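Local atomic coordinates of possible protein of nuclear scaffold (Encephalitozoon cuniculi, PDB entry 3KAE), a protein that probably serves as the Cdc27 subunit of the anaphase-promoting complex (cyclosome), here represented by its N-terminal domain, a homodimeric array of tetratricopeptide repeats. Residues F23-L28 and M37-V42; K198-V203 and F231-R236; R139-S144 and N157-K162. One frame throughout, in Å; residues are numbered along the deposited sequence.

Interaction 1 of 3, residues F23-L28 and M37-V42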
ATOM      1  N   PHE C  23     -10.096  -9.258   7.191  1.00 58.53           N
ATOM      2  CA  PHE C  23     -11.168 -10.099   7.728  1.00 54.03           C
ATOM      3  C   PHE C  23     -11.526 -11.241   6.781  1.00 44.18           C
ATOM      4  O   PHE C  23     -11.533 -12.401   7.171  1.00 45.81           O
ATOM      5  CB  PHE C  23     -12.419  -9.280   8.027  1.00 51.60           C
ATOM      6  CG  PHE C  23     -13.514 -10.076   8.660  1.00 63.55           C
ATOM      7  CD1 PHE C  23     -14.371 -10.842   7.882  1.00 61.21           C
ATOM      8  CD2 PHE C  23     -13.685 -10.070  10.038  1.00 61.80           C
ATOM      9  CE1 PHE C  23     -15.376 -11.591   8.465  1.00 62.81           C
ATOM     10  CE2 PHE C  23     -14.692 -10.810  10.627  1.00 63.85           C
ATOM     11  CZ  PHE C  23     -15.542 -11.580   9.840  1.00 54.77           C
ATOM     12  N   LEU C  24     -11.814 -10.915   5.534  1.00 46.32           N
ATOM     13  CA  LEU C  24     -12.138 -11.942   4.549  1.00 43.56           C
ATOM     14  C   LEU C  24     -10.989 -12.918   4.360  1.00 61.36           C
ATOM     15  O   LEU C  24     -11.198 -14.074   4.005  1.00 66.49           O
ATOM     16  CB  LEU C  24     -12.482 -11.294   3.197  1.00 41.20           C
ATOM     17  CG  LEU C  24     -13.766 -10.481   3.109  1.00 53.81           C
ATOM     18  CD1 LEU C  24     -13.948  -9.963   1.695  1.00 60.10           C
ATOM     19  CD2 LEU C  24     -14.968 -11.359   3.534  1.00 62.61           C
ATOM     20  N   ALA C  25      -9.771 -12.442   4.577  1.00 69.42           N
ATOM     21  CA  ALA C  25      -8.606 -13.294   4.416  1.00 63.67           C
ATOM     22  C   ALA C  25      -8.577 -14.261   5.582  1.00 55.31           C
ATOM     23  O   ALA C  25      -8.301 -15.456   5.417  1.00 54.60           O
ATOM     24  CB  ALA C  25      -7.322 -12.452   4.358  1.00 56.94           C
ATOM     25  N   ALA C  26      -8.881 -13.735   6.765  1.00 58.47           N
ATOM     26  CA  ALA C  26      -8.911 -14.546   7.980  1.00 57.58           C
ATOM     27  C   ALA C  26      -9.907 -15.704   7.861  1.00 65.20           C
ATOM     28  O   ALA C  26      -9.673 -16.790   8.413  1.00 68.30           O
ATOM     29  CB  ALA C  26      -9.224 -13.673   9.206  1.00 49.71           C
ATOM     30  N   CYS C  27     -11.004 -15.476   7.131  1.00 57.83           N
ATOM     31  CA  CYS C  27     -12.043 -16.506   6.954  1.00 65.76           C
ATOM     32  C   CYS C  27     -11.516 -17.589   6.044  1.00 76.87           C
ATOM     33  O   CYS C  27     -11.923 -18.743   6.136  1.00 71.75           O
ATOM     34  CB  CYS C  27     -13.320 -15.933   6.322  1.00 48.64           C
ATOM     35  SG  CYS C  27     -14.144 -14.681   7.297  1.00 68.46           S
ATOM     36  N   LEU C  28     -10.604 -17.200   5.157  1.00 79.95           N
ATOM     37  CA  LEU C  28     -10.145 -18.069   4.083  1.00 69.47           C
ATOM     38  C   LEU C  28      -9.023 -19.017   4.507  1.00 72.60           C
ATOM     39  O   LEU C  28      -8.869 -20.095   3.931  1.00 86.06           O
ATOM     40  CB  LEU C  28      -9.694 -17.222   2.897  1.00 83.80           C
ATOM     41  CG  LEU C  28      -9.791 -17.911   1.543  1.00 90.12           C
ATOM     42  CD1 LEU C  28     -11.193 -18.419   1.314  1.00 89.44           C
ATOM     43  CD2 LEU C  28      -9.389 -16.945   0.456  1.00 85.80           C
ATOM     44  N   MET C  37      -0.179 -16.321   2.327  1.00 55.42           N
ATOM     45  CA  MET C  37       0.628 -15.279   1.743  1.00 75.14           C
ATOM     46  C   MET C  37      -0.250 -14.042   1.618  1.00 69.33           C
ATOM     47  O   MET C  37       0.145 -12.955   2.035  1.00 52.94           O
ATOM     48  CB  MET C  37       1.132 -15.735   0.372  1.00 69.89           C
ATOM     49  CG  MET C  37       2.280 -14.918  -0.235  1.00 72.20           C
ATOM     50  SD  MET C  37       3.720 -14.666   0.834  1.00 65.72           S
ATOM     51  CE  MET C  37       3.522 -12.916   1.226  1.00 46.52           C
ATOM     52  N   LEU C  38      -1.455 -14.233   1.079  1.00 61.59           N
ATOM     53  CA  LEU C  38      -2.406 -13.143   0.814  1.00 54.86           C
ATOM     54  C   LEU C  38      -2.723 -12.334   2.068  1.00 48.91           C
ATOM     55  O   LEU C  38      -2.782 -11.097   2.049  1.00 59.67           O
ATOM     56  CB  LEU C  38      -3.703 -13.711   0.227  1.00 56.97           C
ATOM     57  CG  LEU C  38      -4.863 -12.744  -0.046  1.00 52.35           C
ATOM     58  CD1 LEU C  38      -4.406 -11.535  -0.862  1.00 43.92           C
ATOM     59  CD2 LEU C  38      -5.987 -13.455  -0.774  1.00 48.04           C
ATOM     60  N   MET C  39      -2.940 -13.061   3.151  1.00 58.49           N
ATOM     61  CA  MET C  39      -3.160 -12.475   4.455  1.00 58.22           C
ATOM     62  C   MET C  39      -1.964 -11.600   4.825  1.00 46.64           C
ATOM     63  O   MET C  39      -2.119 -10.468   5.273  1.00 50.31           O
ATOM     64  CB  MET C  39      -3.320 -13.612   5.469  1.00 61.22           C
ATOM     65  CG  MET C  39      -3.395 -13.181   6.910  1.00 62.65           C
ATOM     66  SD  MET C  39      -4.893 -12.281   7.298  1.00 71.93           S
ATOM     67  CE  MET C  39      -5.011 -12.655   9.044  1.00 55.18           C
ATOM     68  N   SER C  40      -0.769 -12.152   4.651  1.00 50.75           N
ATOM     69  CA  SER C  40       0.460 -11.445   4.957  1.00 50.81           C
ATOM     70  C   SER C  40       0.585 -10.131   4.164  1.00 47.97           C
ATOM     71  O   SER C  40       0.940  -9.086   4.706  1.00 42.79           O
ATOM     72  CB  SER C  40       1.650 -12.345   4.638  1.00 57.07           C
ATOM     73  OG  SER C  40       1.779 -13.373   5.587  1.00 65.75           O
ATOM     74  N   ILE C  41       0.292 -10.209   2.876  1.00 42.12           N
ATOM     75  CA  ILE C  41       0.332  -9.046   1.990  1.00 36.17           C
ATOM     76  C   ILE C  41      -0.622  -7.954   2.432  1.00 47.90           C
ATOM     77  O   ILE C  41      -0.203  -6.822   2.673  1.00 49.62           O
ATOM     78  CB  ILE C  41       0.042  -9.459   0.543  1.00 38.57           C
ATOM     79  CG1 ILE C  41       1.138 -10.410   0.060  1.00 44.79           C
ATOM     80  CG2 ILE C  41      -0.026  -8.242  -0.361  1.00 47.12           C
ATOM     81  CD1 ILE C  41       1.033 -10.787  -1.382  1.00 52.13           C
ATOM     82  N   VAL C  42      -1.897  -8.305   2.585  1.00 48.79           N
ATOM     83  CA  VAL C  42      -2.904  -7.330   2.971  1.00 50.47           C
ATOM     84  C   VAL C  42      -2.559  -6.700   4.314  1.00 34.44           C
ATOM     85  O   VAL C  42      -2.772  -5.506   4.537  1.00 44.26           O
ATOM     86  CB  VAL C  42      -4.312  -7.949   2.954  1.00 56.69           C
ATOM     87  CG1 VAL C  42      -5.337  -6.954   3.461  1.00 65.99           C
ATOM     88  CG2 VAL C  42      -4.665  -8.409   1.548  1.00 44.52           C
TER
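A25 on helix 18-31 and M39 on helix 36-45 make the main apolar contact between segments 23-28 and 37-42. The A25 methyl group, CB, meets M39 SD at 3.8 Å and is 4.2 Å from M39 CA, so this small side chain lies close to the opposite helix as well as to its sulfur. A25 ends at CB, and the backbones come near here, with the CA atoms of A25 and M39 5.5 Å apart.

M39 also makes a longer apolar contact past A25. Its CG is anti to the backbone N (chi1 173°), and a bend at chi2 (68°) turns the thioether across to helix 18-31. Beyond the bend the chain runs on extended, and the terminal methyl, CE, comes alongside A26 CB at 4.3 Å, while SD is 4.3 Å from the backbone N of A26. One flexible, polarisable side chain thus spans two successive alanines.

No hydrogen bond crosses between the segments. The backbone polar groups bond instead within each helix, as in C27 N to F23 O (3.1 Å) and I41 N to M37 O (2.9 Å). All three touching residues are buried.

Close packing of successive helices is characteristic of tetratricopeptide repeat folds. Helix 5-14 packs against L24 and L28, V42 reaches back to A21 and I22 of helix 18-31, and M39 also touches H55 of helix 49-57. A26 packs on I206 of the second subunit, whose Y209, Y180 and F145 meet the ring of F23, placing helix 18-31 at the dimer interface, with helix 36-45 packed on it from within the same chain.

Interaction 2 of 3, residues K198-V203 and F231-R236; sequences KYMEHV and FELVRR
M200 and L233 touch through aliphatic carbons, M200 CG lying 3.6 Å from L233 CD2, and their side chains run obliquely past one another. The methionine uses the middle of its chain here. With CG anti to the backbone N (chi1 -159°), M200 reaches out from the end region of helix 193-200 to one methyl branch of L233. A looser contact follows three residues on, where the V203 branch CG1 stands 4.4 Å from V234 CA and so approaches the backbone of helix 224-237.

The next shell probably helps to position these groups. V203 also packs on S208 and D238, and V234 on F241, whereas L233 and Y199 both touch I211 of helix 206-220, which thereby links the two segments. On the other side of the 198-200 turn from M200, Y199 stacks on F210 and its OH bonds to D183; K198 NZ forms salt bridges to D183 and E179. The R236 guanidinium lies with one face over L233 CA.

Helices 193-200, 206-220 and 224-237 are thus packed together as in a tetratricopeptide array. With no hydrogen bond between its segments, the contact rests on apolar packing, with L233, V203 and V234 buried and M200 at the exposed margin.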
ATOM      1  N   LYS C 198      17.266  22.203 -20.104  1.00 62.17           N
ATOM      2  CA  LYS C 198      16.447  21.172 -20.717  1.00 71.74           C
ATOM      3  C   LYS C 198      15.464  20.553 -19.710  1.00 85.13           C
ATOM      4  O   LYS C 198      14.290  20.342 -20.017  1.00 93.00           O
ATOM      5  CB  LYS C 198      17.342  20.083 -21.306  1.00 70.22           C
ATOM      6  CG  LYS C 198      16.628  18.752 -21.550  1.00 63.09           C
ATOM      7  CD  LYS C 198      17.619  17.622 -21.791  1.00 71.71           C
ATOM      8  CE  LYS C 198      16.900  16.376 -22.304  1.00 80.74           C
ATOM      9  NZ  LYS C 198      17.812  15.219 -22.528  1.00 77.71           N
ATOM     10  N   TYR C 199      15.950  20.275 -18.505  1.00 83.82           N
ATOM     11  CA  TYR C 199      15.141  19.637 -17.467  1.00 69.65           C
ATOM     12  C   TYR C 199      14.350  20.640 -16.629  1.00 72.46           C
ATOM     13  O   TYR C 199      13.495  20.260 -15.839  1.00 63.95           O
ATOM     14  CB  TYR C 199      16.024  18.779 -16.561  1.00 59.12           C
ATOM     15  CG  TYR C 199      16.389  17.445 -17.174  1.00 69.41           C
ATOM     16  CD1 TYR C 199      15.595  16.326 -16.956  1.00 62.11           C
ATOM     17  CD2 TYR C 199      17.518  17.302 -17.973  1.00 70.29           C
ATOM     18  CE1 TYR C 199      15.911  15.105 -17.513  1.00 59.46           C
ATOM     19  CE2 TYR C 199      17.846  16.075 -18.541  1.00 58.16           C
ATOM     20  CZ  TYR C 199      17.022  14.973 -18.296  1.00 54.78           C
ATOM     21  OH  TYR C 199      17.295  13.733 -18.831  1.00 50.18           O
ATOM     22  N   MET C 200      14.645  21.921 -16.816  1.00 76.51           N
ATOM     23  CA  MET C 200      13.981  22.994 -16.089  1.00 72.17           C
ATOM     24  C   MET C 200      12.503  23.049 -16.505  1.00 74.25           C
ATOM     25  O   MET C 200      11.630  23.425 -15.715  1.00 56.84           O
ATOM     26  CB  MET C 200      14.699  24.316 -16.391  1.00 80.68           C
ATOM     27  CG  MET C 200      14.504  25.436 -15.384  1.00 90.54           C
ATOM     28  SD  MET C 200      15.503  26.893 -15.825  1.00105.49           S
ATOM     29  CE  MET C 200      17.037  26.544 -14.964  1.00 80.24           C
ATOM     30  N   GLU C 201      12.231  22.645 -17.747  1.00 82.71           N
ATOM     31  CA  GLU C 201      10.883  22.697 -18.307  1.00 84.26           C
ATOM     32  C   GLU C 201       9.974  21.595 -17.772  1.00 86.38           C
ATOM     33  O   GLU C 201       8.754  21.668 -17.923  1.00 95.07           O
ATOM     34  CB  GLU C 201      10.923  22.644 -19.842  1.00 80.53           C
ATOM     35  N   HIS C 202      10.561  20.576 -17.148  1.00 80.87           N
ATOM     36  CA  HIS C 202       9.780  19.453 -16.623  1.00 69.66           C
ATOM     37  C   HIS C 202       9.790  19.405 -15.100  1.00 62.09           C
ATOM     38  O   HIS C 202      10.141  18.388 -14.500  1.00 57.81           O
ATOM     39  CB  HIS C 202      10.267  18.127 -17.209  1.00 70.71           C
ATOM     40  CG  HIS C 202      10.380  18.140 -18.704  1.00 82.75           C
ATOM     41  ND1 HIS C 202       9.299  17.948 -19.530  1.00 88.84           N
ATOM     42  CD2 HIS C 202      11.448  18.336 -19.511  1.00 92.57           C
ATOM     43  CE1 HIS C 202       9.695  18.015 -20.791  1.00 95.30           C
ATOM     44  NE2 HIS C 202      10.992  18.249 -20.806  1.00 91.40           N
ATOM     45  N   VAL C 203       9.388  20.517 -14.494  1.00 71.96           N
ATOM     46  CA  VAL C 203       9.231  20.639 -13.051  1.00 59.52           C
ATOM     47  C   VAL C 203       7.870  21.247 -12.791  1.00 73.61           C
ATOM     48  O   VAL C 203       7.632  22.397 -13.162  1.00 93.35           O
ATOM     49  CB  VAL C 203      10.290  21.599 -12.475  1.00 64.77           C
ATOM     50  CG1 VAL C 203      10.178  21.709 -10.952  1.00 58.60           C
ATOM     51  CG2 VAL C 203      11.683  21.162 -12.895  1.00 49.98           C
ATOM     52  N   PHE C 231      17.814  24.709  -6.149  1.00 81.87           N
ATOM     53  CA  PHE C 231      16.926  24.317  -5.060  1.00 72.32           C
ATOM     54  C   PHE C 231      15.704  25.226  -5.029  1.00 74.41           C
ATOM     55  O   PHE C 231      14.576  24.758  -4.949  1.00 73.34           O
ATOM     56  CB  PHE C 231      17.647  24.394  -3.713  1.00 68.07           C
ATOM     57  CG  PHE C 231      18.674  23.314  -3.498  1.00 86.71           C
ATOM     58  CD1 PHE C 231      18.298  21.973  -3.451  1.00 97.54           C
ATOM     59  CD2 PHE C 231      20.015  23.642  -3.299  1.00 87.05           C
ATOM     60  CE1 PHE C 231      19.240  20.975  -3.232  1.00103.37           C
ATOM     61  CE2 PHE C 231      20.965  22.657  -3.083  1.00 87.41           C
ATOM     62  CZ  PHE C 231      20.577  21.319  -3.046  1.00107.46           C
ATOM     63  N   GLU C 232      15.939  26.530  -5.095  1.00 88.85           N
ATOM     64  CA  GLU C 232      14.854  27.506  -5.080  1.00 86.41           C
ATOM     65  C   GLU C 232      13.838  27.244  -6.192  1.00 76.78           C
ATOM     66  O   GLU C 232      12.634  27.315  -5.959  1.00 87.14           O
ATOM     67  CB  GLU C 232      15.413  28.933  -5.178  1.00 73.76           C
ATOM     68  N   LEU C 233      14.319  26.931  -7.395  1.00 77.77           N
ATOM     69  CA  LEU C 233      13.427  26.605  -8.508  1.00 74.36           C
ATOM     70  C   LEU C 233      12.438  25.505  -8.130  1.00 75.92           C
ATOM     71  O   LEU C 233      11.222  25.698  -8.212  1.00 98.54           O
ATOM     72  CB  LEU C 233      14.218  26.186  -9.752  1.00 71.32           C
ATOM     73  CG  LEU C 233      13.418  25.332 -10.747  1.00 84.73           C
ATOM     74  CD1 LEU C 233      12.275  26.129 -11.342  1.00 96.71           C
ATOM     75  CD2 LEU C 233      14.296  24.782 -11.846  1.00 89.66           C
ATOM     76  N   VAL C 234      12.966  24.356  -7.712  1.00 64.06           N
ATOM     77  CA  VAL C 234      12.126  23.226  -7.304  1.00 73.17           C
ATOM     78  C   VAL C 234      11.238  23.563  -6.100  1.00 65.72           C
ATOM     79  O   VAL C 234      10.075  23.178  -6.062  1.00 62.08           O
ATOM     80  CB  VAL C 234      12.980  21.969  -7.010  1.00 72.55           C
ATOM     81  CG1 VAL C 234      12.082  20.758  -6.677  1.00 51.10           C
ATOM     82  CG2 VAL C 234      13.920  21.680  -8.201  1.00 58.30           C
ATOM     83  N   ARG C 235      11.781  24.292  -5.127  1.00 71.54           N
ATOM     84  CA  ARG C 235      10.996  24.704  -3.958  1.00 84.56           C
ATOM     85  C   ARG C 235       9.722  25.439  -4.368  1.00 91.71           C
ATOM     86  O   ARG C 235       8.711  25.359  -3.679  1.00 93.89           O
ATOM     87  CB  ARG C 235      11.810  25.602  -3.015  1.00 75.95           C
ATOM     88  CG  ARG C 235      12.994  24.944  -2.328  1.00 78.43           C
ATOM     89  N   ARG C 236       9.773  26.158  -5.489  1.00 91.07           N
ATOM     90  CA  ARG C 236       8.616  26.927  -5.947  1.00 89.42           C
ATOM     91  C   ARG C 236       7.705  26.212  -6.949  1.00 88.76           C
ATOM     92  O   ARG C 236       6.487  26.258  -6.811  1.00 90.64           O
ATOM     93  CB  ARG C 236       9.025  28.306  -6.482  1.00 92.49           C
ATOM     94  CG  ARG C 236      10.200  28.340  -7.425  1.00106.28           C
ATOM     95  CD  ARG C 236      10.606  29.785  -7.701  1.00105.01           C
ATOM     96  NE  ARG C 236      11.396  29.878  -8.925  1.00106.27           N
ATOM     97  CZ  ARG C 236      12.652  30.299  -8.982  1.00 93.76           C
ATOM     98  NH1 ARG C 236      13.271  30.696  -7.877  1.00 79.36           N
ATOM     99  NH2 ARG C 236      13.281  30.333 -10.151  1.00 94.63           N
TER

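Interaction 3 of 3, residues R139-S144 and N157-K162; sequences RSFGKS and NKVPQK
The F141 ring meets V159 and P160 obliquely. Two neighbouring ring atoms do the touching: CD2 approaches P160 CD at 4.0 Å, and CE2 lies 4.3 Å from V159 CG2. The F141 and P160 side chains run at a slant to each other, and the proline is met at CD, the ring carbon bonded to its backbone nitrogen. V159 contributes just one of its two methyl branches.

F141 is sent across by its first torsion: CG is anti to the backbone N (chi1 178°), which carries the phenyl ring out from helix 130-143 toward the loop. The backbones themselves stay well apart, with F141 CA and V159 CA separated by 8.5 Å.

The contact joins the C-terminal end of helix 130-143 to the chain that leaves helix 147-155, two successive helices of the tetratricopeptide repeat architecture. N157, the first residue past the latter helix, closes it in a Schellman motif with positive phi (56°), after which V159 and P160 have extended backbones. F141 also packs on V150 and L153 of helix 147-155, while V159 touches L154 of that helix and I185 of helix 176-190.

Around the end of helix 130-143, the carbonyl oxygen S140 O accepts bonds from both K143 N, at 3.0 Å, and S144 N, at 3.2 Å. The side chains of S140 and K143 tie this turn to E114 O and G111 O respectively. F141 O is hydrogen-bonded to a glycerol molecule, probably from the crystallisation liquor, and S144 packs on K8 of the second subunit.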
ATOM      1  N   ARG C 139      24.979  -4.295  -9.294  1.00 45.62           N
ATOM      2  CA  ARG C 139      24.517  -5.554  -9.861  1.00 70.23           C
ATOM      3  C   ARG C 139      23.050  -5.406 -10.266  1.00 64.51           C
ATOM      4  O   ARG C 139      22.615  -5.929 -11.289  1.00 54.43           O
ATOM      5  CB  ARG C 139      24.749  -6.717  -8.885  1.00 66.43           C
ATOM      6  CG  ARG C 139      24.522  -8.095  -9.479  1.00 88.32           C
ATOM      7  CD  ARG C 139      25.399  -9.152  -8.813  1.00108.39           C
ATOM      8  NE  ARG C 139      25.528  -8.926  -7.388  1.00121.39           N
ATOM      9  CZ  ARG C 139      26.637  -8.695  -6.688  1.00127.46           C
ATOM     10  NH1 ARG C 139      26.507  -8.505  -5.386  1.00122.60           N
ATOM     11  NH2 ARG C 139      27.847  -8.663  -7.236  1.00131.32           N
ATOM     12  N   SER C 140      22.303  -4.650  -9.473  1.00 52.67           N
ATOM     13  CA  SER C 140      20.912  -4.373  -9.780  1.00 47.87           C
ATOM     14  C   SER C 140      20.753  -3.548 -11.048  1.00 65.27           C
ATOM     15  O   SER C 140      19.911  -3.856 -11.910  1.00 42.58           O
ATOM     16  CB  SER C 140      20.268  -3.626  -8.630  1.00 44.41           C
ATOM     17  OG  SER C 140      18.965  -3.212  -8.994  1.00 49.75           O
ATOM     18  N   PHE C 141      21.535  -2.471 -11.140  1.00 52.45           N
ATOM     19  CA  PHE C 141      21.440  -1.563 -12.281  1.00 44.78           C
ATOM     20  C   PHE C 141      21.818  -2.277 -13.571  1.00 59.59           C
ATOM     21  O   PHE C 141      21.293  -1.952 -14.633  1.00 44.35           O
ATOM     22  CB  PHE C 141      22.283  -0.303 -12.076  1.00 72.27           C
ATOM     23  CG  PHE C 141      22.246   0.634 -13.245  1.00 86.44           C
ATOM     24  CD1 PHE C 141      21.110   1.381 -13.512  1.00 86.91           C
ATOM     25  CD2 PHE C 141      23.337   0.755 -14.091  1.00 89.08           C
ATOM     26  CE1 PHE C 141      21.065   2.244 -14.596  1.00 77.29           C
ATOM     27  CE2 PHE C 141      23.296   1.610 -15.177  1.00 86.97           C
ATOM     28  CZ  PHE C 141      22.156   2.355 -15.428  1.00 81.83           C
ATOM     29  N   GLY C 142      22.712  -3.258 -13.461  1.00 66.01           N
ATOM     30  CA  GLY C 142      23.109  -4.076 -14.592  1.00 68.43           C
ATOM     31  C   GLY C 142      21.953  -4.811 -15.247  1.00 71.59           C
ATOM     32  O   GLY C 142      21.995  -5.121 -16.434  1.00 73.41           O
ATOM     33  N   LYS C 143      20.907  -5.098 -14.486  1.00 71.42           N
ATOM     34  CA  LYS C 143      19.773  -5.800 -15.060  1.00 68.66           C
ATOM     35  C   LYS C 143      18.677  -4.844 -15.506  1.00 62.48           C
ATOM     36  O   LYS C 143      18.045  -5.059 -16.536  1.00 60.61           O
ATOM     37  CB  LYS C 143      19.208  -6.845 -14.088  1.00 78.61           C
ATOM     38  CG  LYS C 143      17.990  -7.587 -14.648  1.00 54.56           C
ATOM     39  CD  LYS C 143      17.934  -9.026 -14.171  1.00 67.15           C
ATOM     40  CE  LYS C 143      16.575  -9.640 -14.495  1.00 84.29           C
ATOM     41  NZ  LYS C 143      16.596 -11.118 -14.330  1.00111.75           N
ATOM     42  N   SER C 144      18.457  -3.781 -14.743  1.00 53.15           N
ATOM     43  CA  SER C 144      17.284  -2.963 -14.975  1.00 55.32           C
ATOM     44  C   SER C 144      17.321  -1.668 -14.186  1.00 61.95           C
ATOM     45  O   SER C 144      17.883  -1.619 -13.087  1.00 67.86           O
ATOM     46  CB  SER C 144      16.028  -3.771 -14.605  1.00 52.29           C
ATOM     47  OG  SER C 144      14.874  -2.957 -14.601  1.00 64.22           O
ATOM     48  N   ASN C 157      28.858   8.834  -7.870  1.00 62.79           N
ATOM     49  CA  ASN C 157      29.543   8.881  -9.153  1.00 67.87           C
ATOM     50  C   ASN C 157      30.030   7.497  -9.573  1.00 80.98           C
ATOM     51  O   ASN C 157      30.883   7.371 -10.448  1.00 91.25           O
ATOM     52  CB  ASN C 157      30.708   9.875  -9.097  1.00 68.33           C
ATOM     53  CG  ASN C 157      31.253  10.221 -10.477  1.00 89.85           C
ATOM     54  OD1 ASN C 157      30.492  10.366 -11.444  1.00 66.14           O
ATOM     55  ND2 ASN C 157      32.580  10.366 -10.573  1.00 95.22           N
ATOM     56  N   LYS C 158      29.484   6.458  -8.945  1.00 73.30           N
ATOM     57  CA  LYS C 158      29.910   5.084  -9.225  1.00 64.89           C
ATOM     58  C   LYS C 158      28.986   4.328 -10.187  1.00 59.57           C
ATOM     59  O   LYS C 158      28.936   3.097 -10.188  1.00 61.66           O
ATOM     60  CB  LYS C 158      30.123   4.286  -7.926  1.00 52.35           C
ATOM     61  CG  LYS C 158      31.579   3.914  -7.636  1.00 77.35           C
ATOM     62  CD  LYS C 158      32.286   4.972  -6.813  1.00 90.08           C
ATOM     63  CE  LYS C 158      31.763   5.000  -5.388  1.00101.48           C
ATOM     64  NZ  LYS C 158      32.370   6.087  -4.573  1.00108.02           N
ATOM     65  N   VAL C 159      28.259   5.064 -11.011  1.00 59.31           N
ATOM     66  CA  VAL C 159      27.443   4.447 -12.044  1.00 46.54           C
ATOM     67  C   VAL C 159      28.340   3.893 -13.155  1.00 75.07           C
ATOM     68  O   VAL C 159      29.246   4.571 -13.629  1.00 73.78           O
ATOM     69  CB  VAL C 159      26.425   5.451 -12.606  1.00 66.50           C
ATOM     70  CG1 VAL C 159      27.133   6.756 -12.994  1.00 95.44           C
ATOM     71  CG2 VAL C 159      25.679   4.852 -13.770  1.00 60.22           C
ATOM     72  N   PRO C 160      28.096   2.643 -13.560  1.00 87.47           N
ATOM     73  CA  PRO C 160      28.889   1.940 -14.577  1.00 87.38           C
ATOM     74  C   PRO C 160      28.585   2.430 -15.986  1.00 85.51           C
ATOM     75  O   PRO C 160      27.426   2.401 -16.402  1.00 85.69           O
ATOM     76  CB  PRO C 160      28.428   0.477 -14.439  1.00 84.98           C
ATOM     77  CG  PRO C 160      27.606   0.416 -13.187  1.00 68.57           C
ATOM     78  CD  PRO C 160      27.033   1.788 -13.013  1.00 81.25           C
ATOM     79  N   GLN C 161      29.619   2.850 -16.712  1.00 81.09           N
ATOM     80  CA  GLN C 161      29.449   3.388 -18.059  1.00 97.31           C
ATOM     81  C   GLN C 161      30.168   2.529 -19.096  1.00101.53           C
ATOM     82  O   GLN C 161      31.117   1.810 -18.770  1.00 77.23           O
ATOM     83  CB  GLN C 161      29.952   4.834 -18.126  1.00106.01           C
ATOM     84  N   LYS C 162      29.703   2.608 -20.340  1.00104.02           N
ATOM     85  CA  LYS C 162      30.308   1.871 -21.444  1.00102.07           C
ATOM     86  C   LYS C 162      31.630   2.484 -21.863  1.00 97.81           C
ATOM     87  O   LYS C 162      32.299   3.145 -21.069  1.00 98.80           O
ATOM     88  CB  LYS C 162      29.358   1.821 -22.639  1.00110.32           C
TER

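In the fold
Interaction 1 is wholly buried, interaction 2 is largely so with an exposed methionine, and interaction 3 lies at the surface. All three are apolar and lack hydrogen bonds between their segments, yet they share no helix: interaction 1 joins two helices, interaction 2 a helix and a helix-to-loop segment, interaction 3 a helix end and a loop. The residue types differ as well: methionine on alanines in the first, methionine, leucine and valine in interaction 2, and an aromatic ring on proline and valine in interaction 3. Interaction 1 lies across the chain's centre from the others, its centre about 44 Å from that of interaction 2; interactions 1 and 3 have neighbours in the second subunit.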